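Local coordinates for protein solute carrier family 15 member 1 (Mus musculus, PDB 5A9D) that probably carries di- and tripeptides into cells of the small intestine together with protons, its extracellular domain being the part crystallised, at residues Y167-R170 against C176-V179. Sequence-based numbering, arbitrary orientation. Where two conformers were deposited one is given.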
loop_
_atom_site.group_PDB
_atom_site.type_symbol
_atom_site.label_atom_id
_atom_site.label_comp_id
_atom_site.label_asym_id
_atom_site.label_seq_id
_atom_site.Cartn_x
_atom_site.Cartn_y
_atom_site.Cartn_z
ATOM N N TYR A 167 2.410 -14.322 9.225
ATOM C CA TYR A 167 1.949 -15.009 10.431
ATOM C C TYR A 167 0.431 -14.911 10.454
ATOM O O TYR A 167 -0.111 -13.804 10.456
ATOM C CB TYR A 167 2.624 -14.344 11.652
ATOM C CG TYR A 167 4.070 -14.756 11.869
ATOM C CD1 TYR A 167 4.891 -15.106 10.798
ATOM C CD2 TYR A 167 4.600 -14.864 13.149
ATOM C CE1 TYR A 167 6.201 -15.559 11.002
ATOM C CE2 TYR A 167 5.906 -15.320 13.363
ATOM C CZ TYR A 167 6.706 -15.651 12.286
ATOM O OH TYR A 167 7.997 -16.077 12.503
ATOM N N VAL A 168 -0.255 -16.053 10.302
ATOM C CA VAL A 168 -1.728 -16.084 10.251
ATOM C C VAL A 168 -2.255 -16.369 11.648
ATOM O O VAL A 168 -1.962 -17.409 12.208
ATOM C CB VAL A 168 -2.268 -17.096 9.186
ATOM C CG1 VAL A 168 -3.786 -17.230 9.266
ATOM C CG2 VAL A 168 -1.844 -16.701 7.771
ATOM N N ILE A 169 -3.054 -15.448 12.190
ATOM C CA ILE A 169 -3.638 -15.550 13.520
ATOM C C ILE A 169 -5.004 -16.181 13.397
ATOM O O ILE A 169 -5.845 -15.636 12.687
ATOM C CB ILE A 169 -3.727 -14.127 14.143
ATOM C CG1 ILE A 169 -2.312 -13.460 14.189
ATOM C CG2 ILE A 169 -4.442 -14.178 15.541
ATOM C CD1 ILE A 169 -2.382 -11.865 14.470
ATOM N N ARG A 170 -5.260 -17.282 14.130
ATOM C CA ARG A 170 -6.578 -17.940 14.120
ATOM C C ARG A 170 -6.972 -18.431 15.494
ATOM O O ARG A 170 -6.124 -18.470 16.396
ATOM C CB ARG A 170 -6.578 -19.124 13.142
ATOM C CG ARG A 170 -5.522 -20.193 13.443
ATOM C CD ARG A 170 -5.928 -21.515 12.830
ATOM N NE ARG A 170 -4.766 -22.302 12.431
ATOM C CZ ARG A 170 -4.802 -23.605 12.171
ATOM N NH1 ARG A 170 -5.938 -24.285 12.301
ATOM N NH2 ARG A 170 -3.704 -24.242 11.789
ATOM N N CYS A 176 -8.669 -20.378 22.346
ATOM C CA CYS A 176 -7.700 -19.293 22.475
ATOM C C CYS A 176 -7.002 -18.988 21.135
ATOM O O CYS A 176 -7.564 -19.301 20.085
ATOM C CB CYS A 176 -6.718 -19.560 23.611
ATOM S SG CYS A 176 -7.436 -19.336 25.261
ATOM N N LEU A 177 -5.826 -18.353 21.157
ATOM C CA LEU A 177 -5.101 -17.970 19.949
ATOM C C LEU A 177 -4.015 -18.916 19.565
ATOM O O LEU A 177 -3.353 -19.496 20.420
ATOM C CB LEU A 177 -4.502 -16.553 20.051
ATOM C CG LEU A 177 -5.472 -15.404 20.092
ATOM C CD1 LEU A 177 -4.739 -14.138 20.104
ATOM C CD2 LEU A 177 -6.404 -15.425 18.916
ATOM N N GLU A 178 -3.774 -18.993 18.259
ATOM C CA GLU A 178 -2.774 -19.839 17.622
ATOM C C GLU A 178 -2.256 -19.041 16.414
ATOM O O GLU A 178 -3.021 -18.314 15.776
ATOM C CB GLU A 178 -3.498 -21.106 17.145
ATOM C CG GLU A 178 -2.635 -22.190 16.583
ATOM C CD GLU A 178 -3.407 -23.483 16.512
ATOM O OE1 GLU A 178 -4.171 -23.660 15.539
ATOM O OE2 GLU A 178 -3.283 -24.298 17.454
ATOM N N VAL A 179 -0.984 -19.218 16.074
ATOM C CA VAL A 179 -0.364 -18.562 14.940
ATOM C C VAL A 179 0.295 -19.594 14.003
ATOM O O VAL A 179 1.115 -20.388 14.449
ATOM C CB VAL A 179 0.633 -17.450 15.394
ATOM C CG1 VAL A 179 1.194 -16.699 14.187
ATOM C CG2 VAL A 179 -0.027 -16.466 16.365
#
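Arg-170 and Glu-178 face each other as a hydrogen-bonded antiparallel pair: Arg-170 N gives a nearly straight bond to Glu-178 O (3.0 Å, 176° at the hydrogen), and Glu-178 N returns a more bent one to Arg-170 O (3.0 Å, 142°). Their side chains run alongside each other on one face of the sheet. Glu-178 OE1 sits over the centre of the guanidinium face, 3.4 Å from Arg-170 NE, with the two flat groups 77° apart; no N-H points at the oxygen, so attraction of charge alone makes this salt bridge. The extended Glu-178 chain lies beside an Arg-170 chain bent at chi3, which brings the guanidinium face under OE1. Ile-169 and Val-179 form the next, non-hydrogen-bonded pair, where Val-179 CA approaches Val-168 O at 3.4 Å in a CA-H...O contact. On their face, Val-179 CG1 packs on Tyr-167 CB (3.7 Å) and Ile-169 CG2 meets Leu-177 CD2 (4.1 Å). Ile-141 of strand 138-142 touches Ile-169, Leu-177 and Val-179, while Met-31 of the second subunit packs on Val-168 and Arg-170. Cys-176 is tied to Cys-150 by a disulfide. This is a beta hairpin, strand 177-184 outermost within the chain, in the second of two immunoglobulin-like sandwiches, its apolar face turned to the opposing sheet.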